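Side-chain contacts in probable transcriptional regulator (Pseudomonas aeruginosa, PDB 2NNN), which probably acts as a DNA-binding transcription factor of the MarR family: residues A26-A29 and N30-N34; T39-A42 and A43-L47; E115-R118 and Q119-P123. All coordinates share one frame; numbering follows the deposited sequence.

All three contacts are local, between residues about one turn apart; contact 2 lies within helix 38-50, while contacts 1 and 3 run over the C-terminal ends of helices 13-31 and 100-121. Contact 1 links the other two: Phe-28 and Ile-32 pack on Trp-41 of contact 2, with Phe-28 CZ 3.6 Å from Trp-41 CB, and on Ile-116 of contact 3, whose CD1 lies 3.4 Å from Ile-32 N. Centre to centre, contact 1 is about 15 Å from contact 2 and about 12 Å from contact 3. Contacts 2 and 3 do not touch, their nearest atoms being about 7 Å apart, yet both meet the second subunit. Contact 1 meets no residue of that subunit.

Contact 1 of 3, residues A26-A29 and N30-N34; sequences ALFA and NGIGN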
ATOM      1  N   ALA A  26       7.752   4.693   5.416  1.00 30.19           N
ATOM      2  CA  ALA A  26       8.889   4.877   6.318  1.00 30.53           C
ATOM      3  C   ALA A  26       9.584   6.242   6.134  1.00 30.79           C
ATOM      4  O   ALA A  26       9.917   6.903   7.107  1.00 31.11           O
ATOM      5  CB  ALA A  26       9.872   3.772   6.107  1.00 30.98           C
ATOM      6  N   LEU A  27       9.798   6.653   4.886  1.00 31.11           N
ATOM      7  CA  LEU A  27      10.384   7.973   4.561  1.00 30.58           C
ATOM      8  C   LEU A  27       9.455   9.115   4.967  1.00 30.41           C
ATOM      9  O   LEU A  27       9.891  10.160   5.451  1.00 30.52           O
ATOM     10  CB  LEU A  27      10.687   8.069   3.056  1.00 30.54           C
ATOM     11  CG  LEU A  27      11.664   7.060   2.415  1.00 29.96           C
ATOM     12  CD1 LEU A  27      11.600   7.166   0.888  1.00 28.44           C
ATOM     13  CD2 LEU A  27      13.072   7.282   2.890  1.00 28.67           C
ATOM     14  N   PHE A  28       8.164   8.915   4.742  1.00 30.19           N
ATOM     15  CA  PHE A  28       7.182   9.911   5.084  1.00 29.41           C
ATOM     16  C   PHE A  28       7.098  10.146   6.602  1.00 29.75           C
ATOM     17  O   PHE A  28       7.147  11.300   7.070  1.00 30.03           O
ATOM     18  CB  PHE A  28       5.820   9.542   4.495  1.00 28.84           C
ATOM     19  CG  PHE A  28       4.810  10.661   4.580  1.00 27.83           C
ATOM     20  CD1 PHE A  28       4.127  10.915   5.776  1.00 26.96           C
ATOM     21  CD2 PHE A  28       4.566  11.482   3.475  1.00 26.02           C
ATOM     22  CE1 PHE A  28       3.188  11.961   5.862  1.00 26.74           C
ATOM     23  CE2 PHE A  28       3.648  12.529   3.553  1.00 25.15           C
ATOM     24  CZ  PHE A  28       2.957  12.764   4.746  1.00 26.07           C
ATOM     25  N   ALA A  29       6.971   9.062   7.360  1.00 29.73           N
ATOM     26  CA  ALA A  29       6.952   9.142   8.818  1.00 29.98           C
ATOM     27  C   ALA A  29       8.235   9.768   9.391  1.00 30.73           C
ATOM     28  O   ALA A  29       8.169  10.506  10.388  1.00 30.90           O
ATOM     29  CB  ALA A  29       6.694   7.755   9.429  1.00 29.52           C
ATOM     30  N   ASN A  30       9.388   9.477   8.768  1.00 30.89           N
ATOM     31  CA  ASN A  30      10.666  10.056   9.188  1.00 31.20           C
ATOM     32  C   ASN A  30      10.783  11.512   8.799  1.00 31.22           C
ATOM     33  O   ASN A  30      11.426  12.287   9.487  1.00 31.37           O
ATOM     34  CB  ASN A  30      11.868   9.311   8.587  1.00 31.18           C
ATOM     35  CG  ASN A  30      11.983   7.874   9.074  1.00 32.05           C
ATOM     36  OD1 ASN A  30      11.346   7.480  10.044  1.00 35.29           O
ATOM     37  ND2 ASN A  30      12.786   7.082   8.383  1.00 30.90           N
ATOM     38  N   GLY A  31      10.160  11.885   7.694  1.00 31.86           N
ATOM     39  CA  GLY A  31      10.490  13.148   7.046  1.00 31.87           C
ATOM     40  C   GLY A  31       9.502  14.295   7.158  1.00 31.93           C
ATOM     41  O   GLY A  31       9.887  15.454   6.964  1.00 31.68           O
ATOM     42  N   ILE A  32       8.235  13.990   7.441  1.00 32.15           N
ATOM     43  CA  ILE A  32       7.181  15.021   7.320  1.00 32.22           C
ATOM     44  C   ILE A  32       7.179  16.097   8.396  1.00 32.50           C
ATOM     45  O   ILE A  32       6.909  17.268   8.107  1.00 32.75           O
ATOM     46  CB  ILE A  32       5.749  14.447   7.077  1.00 32.36           C
ATOM     47  CG1 ILE A  32       4.904  15.504   6.332  1.00 31.62           C
ATOM     48  CG2 ILE A  32       5.172  13.780   8.348  1.00 31.47           C
ATOM     49  CD1 ILE A  32       3.450  15.474   6.662  1.00 36.68           C
ATOM     50  N   GLY A  33       7.468  15.707   9.628  1.00 32.20           N
ATOM     51  CA  GLY A  33       7.752  16.685  10.650  1.00 32.32           C
ATOM     52  C   GLY A  33       6.541  17.173  11.407  1.00 32.60           C
ATOM     53  O   GLY A  33       6.701  17.838  12.429  1.00 32.53           O
ATOM     54  N   ASN A  34       5.338  16.860  10.921  1.00 32.75           N
ATOM     55  CA  ASN A  34       4.111  17.369  11.560  1.00 33.28           C
ATOM     56  C   ASN A  34       3.255  16.269  12.175  1.00 33.17           C
ATOM     57  O   ASN A  34       2.138  16.518  12.618  1.00 32.85           O
ATOM     58  CB  ASN A  34       3.285  18.219  10.585  1.00 32.96           C
ATOM     59  CG  ASN A  34       2.926  17.471   9.316  1.00 34.41           C
ATOM     60  OD1 ASN A  34       2.730  16.251   9.334  1.00 35.14           O
ATOM     61  ND2 ASN A  34       2.843  18.196   8.195  1.00 34.97           N
TER
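Phe-28 and Ile-32, one helical turn apart, form the tightly packed side of this contact. Ile-32 lies over one face of the phenyl ring in a CH-pi contact, its CB 4.1 Å from the ring centroid and displaced toward the rim. Of the isoleucine branches, CG2 lies nearest Phe-28 CE1, at 3.7 Å, and CG1 nearest Phe-28 CZ, also at 3.7 Å. The phenylalanine torsion explains the overlap. With CG trans to the backbone N (chi1 -169°), the ring leans along the helix toward the residue that follows a turn later. Both side chains are buried, covered by Ile-116 of helix 100-121 and, from helix 38-50, by Pro-38 on Phe-28 and Trp-41 on Ile-32.

The backbone beneath this pair is also drawn together. Phe-28 O accepts two hydrogen bonds, one from Ile-32 N at 2.9 Å and one from Gly-31 N at 3.1 Å; the second donor stands well above the carbonyl plane.

Around the helix, the exposed side is looser. Here Asn-30 folds back over the carbonyl of Ala-26, its CG beside its own backbone N (chi1 -65°) and 3.0 Å from Ala-26 O. The amide only rests there: ND2 is near the same oxygen, but the angle is too poor for a hydrogen bond. The bond that joins the two residues is the main-chain one, Asn-30 N to Ala-26 O at 3.1 Å.

Gly-33 then leaves helical geometry with a positive phi of 89°, and Asn-34 OD1 receives the amide N-H of Leu-36. A glycine of positive phi just beyond the last turn is a familiar way to finish a helix, and here it lies where helix 13-31 gives way to the winged helix-turn-helix region of the MarR fold.

Contact 2 of 3, residues T39-A42 and A43-L47; sequences TQWA and ALVRL
Trp-41 meets Val-45 and Leu-44 in two different ways. The CH-pi contact is with Val-45: its CG2 methyl sits over one indole face, 3.5 Å from the centroid of the five-membered ring, and among the ring atoms is closest to Trp-41 NE1 and CE2, both at 3.4 Å. Trp-41 CG is trans to its backbone N (chi1 175°), which swings the indole along the helix beneath that methyl. The second encounter is ordinary apolar packing at the benzo part of the indole, where Leu-44 CD2 approaches Trp-41 CZ3 at 3.8 Å.

Main-chain hydrogen bonds join the same turns. Val-45 N bonds Trp-41 O and Arg-46 N bonds Ala-42 O, both at 2.8 Å, and Ala-43 N bonds Thr-39 O.

The polar bonds of Arg-46 lead away from the 39-42 turn. Its chain bends at chi2 and chi3, and the guanidinium bonds Leu-61 O through NH2 while NH1 forms salt bridges with Glu-49 and with Asp-10 of the second subunit.

Neighbouring helices bury the hydrophobic part: Leu-106 and Ala-113 of helix 100-121 cover Trp-41, and Val-72 of helix 66-78 touches Ala-43. Packing of helix 38-50 against these two helices is consistent with the winged helix-turn-helix fold of MarR regulators, which probably binds DNA.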
ATOM      1  N   THR A  39      -2.058   9.841   4.118  1.00 33.69           N
ATOM      2  CA  THR A  39      -3.430  10.095   3.645  1.00 33.67           C
ATOM      3  C   THR A  39      -3.995  11.331   4.313  1.00 34.30           C
ATOM      4  O   THR A  39      -4.680  12.132   3.668  1.00 34.90           O
ATOM      5  CB  THR A  39      -4.375   8.884   3.844  1.00 33.58           C
ATOM      6  OG1 THR A  39      -4.266   8.392   5.180  1.00 33.84           O
ATOM      7  CG2 THR A  39      -3.993   7.754   2.902  1.00 33.46           C
ATOM      8  N   GLN A  40      -3.683  11.504   5.598  1.00 34.29           N
ATOM      9  CA  GLN A  40      -4.003  12.746   6.290  1.00 34.56           C
ATOM     10  C   GLN A  40      -3.463  13.968   5.551  1.00 34.07           C
ATOM     11  O   GLN A  40      -4.161  14.969   5.434  1.00 34.86           O
ATOM     12  CB  GLN A  40      -3.523  12.715   7.745  1.00 34.42           C
ATOM     13  CG  GLN A  40      -4.483  11.963   8.659  1.00 34.36           C
ATOM     14  CD  GLN A  40      -3.883  11.608  10.006  1.00 35.78           C
ATOM     15  OE1 GLN A  40      -2.896  12.202  10.446  1.00 35.04           O
ATOM     16  NE2 GLN A  40      -4.488  10.632  10.674  1.00 35.92           N
ATOM     17  N   TRP A  41      -2.250  13.848   5.021  1.00 33.28           N
ATOM     18  CA  TRP A  41      -1.566  14.919   4.273  1.00 32.77           C
ATOM     19  C   TRP A  41      -2.215  15.132   2.913  1.00 32.63           C
ATOM     20  O   TRP A  41      -2.416  16.275   2.491  1.00 33.54           O
ATOM     21  CB  TRP A  41      -0.069  14.587   4.107  1.00 31.56           C
ATOM     22  CG  TRP A  41       0.704  15.579   3.243  1.00 32.02           C
ATOM     23  CD1 TRP A  41       1.197  15.364   1.977  1.00 31.33           C
ATOM     24  CD2 TRP A  41       1.092  16.933   3.594  1.00 31.66           C
ATOM     25  NE1 TRP A  41       1.855  16.490   1.525  1.00 32.01           N
ATOM     26  CE2 TRP A  41       1.800  17.466   2.491  1.00 30.96           C
ATOM     27  CE3 TRP A  41       0.903  17.741   4.727  1.00 31.38           C
ATOM     28  CZ2 TRP A  41       2.301  18.776   2.485  1.00 31.32           C
ATOM     29  CZ3 TRP A  41       1.413  19.044   4.719  1.00 30.66           C
ATOM     30  CH2 TRP A  41       2.102  19.543   3.607  1.00 30.06           C
ATOM     31  N   ALA A  42      -2.533  14.029   2.233  1.00 32.49           N
ATOM     32  CA  ALA A  42      -3.192  14.045   0.920  1.00 32.53           C
ATOM     33  C   ALA A  42      -4.526  14.791   0.970  1.00 32.70           C
ATOM     34  O   ALA A  42      -4.799  15.628   0.105  1.00 32.84           O
ATOM     35  CB  ALA A  42      -3.412  12.617   0.410  1.00 32.04           C
ATOM     36  N   ALA A  43      -5.352  14.465   1.964  1.00 32.87           N
ATOM     37  CA  ALA A  43      -6.624  15.164   2.185  1.00 33.66           C
ATOM     38  C   ALA A  43      -6.400  16.630   2.496  1.00 34.22           C
ATOM     39  O   ALA A  43      -7.136  17.462   2.015  1.00 34.91           O
ATOM     40  CB  ALA A  43      -7.412  14.520   3.297  1.00 33.42           C
ATOM     41  N   LEU A  44      -5.379  16.944   3.288  1.00 34.94           N
ATOM     42  CA  LEU A  44      -5.053  18.347   3.610  1.00 35.36           C
ATOM     43  C   LEU A  44      -4.651  19.108   2.340  1.00 35.36           C
ATOM     44  O   LEU A  44      -5.176  20.189   2.059  1.00 35.64           O
ATOM     45  CB  LEU A  44      -3.901  18.414   4.623  1.00 34.72           C
ATOM     46  CG  LEU A  44      -3.669  19.748   5.312  1.00 35.41           C
ATOM     47  CD1 LEU A  44      -4.576  19.868   6.550  1.00 37.67           C
ATOM     48  CD2 LEU A  44      -2.201  19.907   5.699  1.00 35.64           C
ATOM     49  N   VAL A  45      -3.709  18.533   1.591  1.00 35.14           N
ATOM     50  CA  VAL A  45      -3.287  19.088   0.312  1.00 34.93           C
ATOM     51  C   VAL A  45      -4.494  19.307  -0.608  1.00 35.78           C
ATOM     52  O   VAL A  45      -4.682  20.412  -1.102  1.00 35.83           O
ATOM     53  CB  VAL A  45      -2.183  18.218  -0.355  1.00 34.66           C
ATOM     54  CG1 VAL A  45      -1.837  18.723  -1.748  1.00 32.16           C
ATOM     55  CG2 VAL A  45      -0.932  18.197   0.527  1.00 33.49           C
ATOM     56  N   ARG A  46      -5.319  18.276  -0.791  1.00 36.59           N
ATOM     57  CA  ARG A  46      -6.468  18.362  -1.688  1.00 37.79           C
ATOM     58  C   ARG A  46      -7.486  19.444  -1.295  1.00 38.81           C
ATOM     59  O   ARG A  46      -7.942  20.192  -2.159  1.00 39.03           O
ATOM     60  CB  ARG A  46      -7.155  17.003  -1.851  1.00 37.76           C
ATOM     61  CG  ARG A  46      -8.197  16.954  -2.970  1.00 37.07           C
ATOM     62  CD  ARG A  46      -7.547  17.081  -4.336  1.00 38.19           C
ATOM     63  NE  ARG A  46      -7.065  15.791  -4.828  1.00 40.76           N
ATOM     64  CZ  ARG A  46      -6.239  15.633  -5.861  1.00 41.07           C
ATOM     65  NH1 ARG A  46      -5.759  16.678  -6.519  1.00 40.89           N
ATOM     66  NH2 ARG A  46      -5.876  14.418  -6.229  1.00 41.63           N
ATOM     67  N   LEU A  47      -7.829  19.531  -0.007  1.00 39.81           N
ATOM     68  CA  LEU A  47      -8.667  20.621   0.506  1.00 41.01           C
ATOM     69  C   LEU A  47      -8.083  22.016   0.265  1.00 42.23           C
ATOM     70  O   LEU A  47      -8.825  23.003   0.240  1.00 42.95           O
ATOM     71  CB  LEU A  47      -8.921  20.453   1.998  1.00 40.65           C
ATOM     72  CG  LEU A  47      -9.959  19.448   2.485  1.00 41.66           C
ATOM     73  CD1 LEU A  47      -9.911  19.386   3.995  1.00 42.79           C
ATOM     74  CD2 LEU A  47     -11.375  19.774   1.997  1.00 40.11           C
TER

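Contact 3 of 3, residues E115-R118 and Q119-P123; sequences EINR and QALAP
Arg-118 NH1 forms a salt bridge of 2.7 Å with OE2 of Glu-115, whose side chain crosses that of Gln-119 one turn later. The same nitrogen also holds the other carboxylate oxygen: Glu-115 OE1 accepts a practically straight hydrogen bond of 2.9 Å from Arg-118 NH1 on its syn lone pair, with the oxygen lying in the guanidinium plane. A bend at chi2 (59°) curls Glu-115 along the helix to reach its partner, while Arg-118 leaves the backbone with CG between N and the carbonyl carbon (chi1 74°) and bends back at chi3.

Gln-119 runs extended past this ion pair. Its CG is 3.3 Å from Glu-115 OE2, and its amide plane stands nearly perpendicular to the carboxylate, 79° away. Arg-118 NH1 approaches the same methylene more distantly, at 4.0 Å.

These residues lie toward the C-terminal end of the long helix 100-121, which in MarR proteins connects the DNA-binding domain to the dimerisation region built from the N- and C-terminal helices. On the dimer side, Asn-117, Ala-120 and Leu-121 all pack on Ile-13 of the second subunit.

Asn-117 and Leu-121 lie side by side and point the same way, and Leu-121 CG rests 3.6 Å from the carbonyl oxygen of Asn-117. Leu-132 and Arg-133 of helix 126-137 also touch this leucine. The main chain is regular at first, with Ala-120 N bonded to Ile-116 O at 3.0 Å, but then slackens: Leu-121 N makes only weak bonds, to Asn-117 O and Arg-118 O. Arg-23 of helix 13-31 donates from NH1 to Ala-120 O, and Arg-138 of the second subunit donates to Pro-123 O.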
ATOM      1  N   GLU A 115      10.672  16.914   0.018  1.00 33.13           N
ATOM      2  CA  GLU A 115      11.876  16.156   0.349  1.00 32.90           C
ATOM      3  C   GLU A 115      11.605  14.656   0.468  1.00 32.58           C
ATOM      4  O   GLU A 115      12.388  13.846  -0.030  1.00 32.94           O
ATOM      5  CB  GLU A 115      12.528  16.712   1.636  1.00 33.01           C
ATOM      6  CG  GLU A 115      13.667  15.868   2.200  1.00 33.30           C
ATOM      7  CD  GLU A 115      14.845  15.665   1.225  1.00 35.49           C
ATOM      8  OE1 GLU A 115      14.932  16.321   0.164  1.00 35.08           O
ATOM      9  OE2 GLU A 115      15.710  14.831   1.530  1.00 36.65           O
ATOM     10  N   ILE A 116      10.516  14.286   1.133  1.00 32.16           N
ATOM     11  CA  ILE A 116      10.091  12.881   1.180  1.00 32.50           C
ATOM     12  C   ILE A 116       9.950  12.302  -0.231  1.00 33.65           C
ATOM     13  O   ILE A 116      10.434  11.209  -0.504  1.00 34.21           O
ATOM     14  CB  ILE A 116       8.757  12.708   1.966  1.00 32.13           C
ATOM     15  CG1 ILE A 116       8.952  13.100   3.428  1.00 29.28           C
ATOM     16  CG2 ILE A 116       8.202  11.284   1.823  1.00 30.04           C
ATOM     17  CD1 ILE A 116       7.669  13.400   4.152  1.00 23.16           C
ATOM     18  N   ASN A 117       9.310  13.062  -1.122  1.00 34.91           N
ATOM     19  CA  ASN A 117       9.093  12.675  -2.515  1.00 35.68           C
ATOM     20  C   ASN A 117      10.389  12.556  -3.293  1.00 35.94           C
ATOM     21  O   ASN A 117      10.523  11.646  -4.117  1.00 35.48           O
ATOM     22  CB  ASN A 117       8.178  13.688  -3.205  1.00 36.05           C
ATOM     23  CG  ASN A 117       7.801  13.274  -4.627  1.00 39.31           C
ATOM     24  OD1 ASN A 117       8.398  13.734  -5.614  1.00 42.95           O
ATOM     25  ND2 ASN A 117       6.812  12.394  -4.741  1.00 41.03           N
ATOM     26  N   ARG A 118      11.338  13.481  -3.058  1.00 36.37           N
ATOM     27  CA  ARG A 118      12.640  13.381  -3.738  1.00 36.97           C
ATOM     28  C   ARG A 118      13.479  12.179  -3.286  1.00 36.06           C
ATOM     29  O   ARG A 118      14.144  11.563  -4.106  1.00 35.75           O
ATOM     30  CB  ARG A 118      13.443  14.706  -3.777  1.00 36.27           C
ATOM     31  CG  ARG A 118      14.071  15.154  -2.503  1.00 39.65           C
ATOM     32  CD  ARG A 118      15.371  16.001  -2.713  1.00 38.94           C
ATOM     33  NE  ARG A 118      16.509  15.129  -3.000  1.00 42.26           N
ATOM     34  CZ  ARG A 118      17.254  14.497  -2.089  1.00 42.03           C
ATOM     35  NH1 ARG A 118      17.039  14.644  -0.784  1.00 42.00           N
ATOM     36  NH2 ARG A 118      18.233  13.709  -2.497  1.00 40.80           N
ATOM     37  N   GLN A 119      13.420  11.852  -1.994  1.00 36.09           N
ATOM     38  CA  GLN A 119      14.101  10.682  -1.420  1.00 36.04           C
ATOM     39  C   GLN A 119      13.503   9.364  -1.923  1.00 35.86           C
ATOM     40  O   GLN A 119      14.246   8.415  -2.231  1.00 36.09           O
ATOM     41  CB  GLN A 119      13.998  10.704   0.103  1.00 35.69           C
ATOM     42  CG  GLN A 119      14.861  11.734   0.788  1.00 36.80           C
ATOM     43  CD  GLN A 119      14.699  11.736   2.313  1.00 37.69           C
ATOM     44  OE1 GLN A 119      15.097  12.698   2.990  1.00 38.54           O
ATOM     45  NE2 GLN A 119      14.113  10.663   2.861  1.00 38.33           N
ATOM     46  N   ALA A 120      12.169   9.297  -1.985  1.00 35.05           N
ATOM     47  CA  ALA A 120      11.478   8.145  -2.549  1.00 35.03           C
ATOM     48  C   ALA A 120      12.021   7.804  -3.938  1.00 35.31           C
ATOM     49  O   ALA A 120      12.228   6.626  -4.264  1.00 34.67           O
ATOM     50  CB  ALA A 120       9.956   8.377  -2.602  1.00 34.11           C
ATOM     51  N   LEU A 121      12.267   8.840  -4.737  1.00 35.70           N
ATOM     52  CA  LEU A 121      12.684   8.652  -6.118  1.00 36.72           C
ATOM     53  C   LEU A 121      14.197   8.663  -6.299  1.00 37.80           C
ATOM     54  O   LEU A 121      14.685   8.352  -7.382  1.00 38.15           O
ATOM     55  CB  LEU A 121      12.024   9.693  -7.030  1.00 36.55           C
ATOM     56  CG  LEU A 121      10.492   9.650  -7.143  1.00 35.43           C
ATOM     57  CD1 LEU A 121      10.008  10.844  -7.910  1.00 35.26           C
ATOM     58  CD2 LEU A 121      10.028   8.390  -7.802  1.00 35.58           C
ATOM     59  N   ALA A 122      14.932   8.981  -5.235  1.00 38.62           N
ATOM     60  CA  ALA A 122      16.384   9.167  -5.307  1.00 40.18           C
ATOM     61  C   ALA A 122      17.197   8.068  -6.028  1.00 40.87           C
ATOM     62  O   ALA A 122      18.153   8.411  -6.726  1.00 41.50           O
ATOM     63  CB  ALA A 122      16.968   9.448  -3.914  1.00 39.85           C
ATOM     64  N   PRO A 123      16.853   6.763  -5.845  1.00 41.24           N
ATOM     65  CA  PRO A 123      17.529   5.641  -6.536  1.00 41.42           C
ATOM     66  C   PRO A 123      17.505   5.685  -8.078  1.00 42.09           C
ATOM     67  O   PRO A 123      18.033   4.773  -8.735  1.00 42.07           O
ATOM     68  CB  PRO A 123      16.711   4.420  -6.083  1.00 41.36           C
ATOM     69  CG  PRO A 123      16.143   4.805  -4.790  1.00 41.18           C
ATOM     70  CD  PRO A 123      15.816   6.259  -4.924  1.00 41.24           C
TER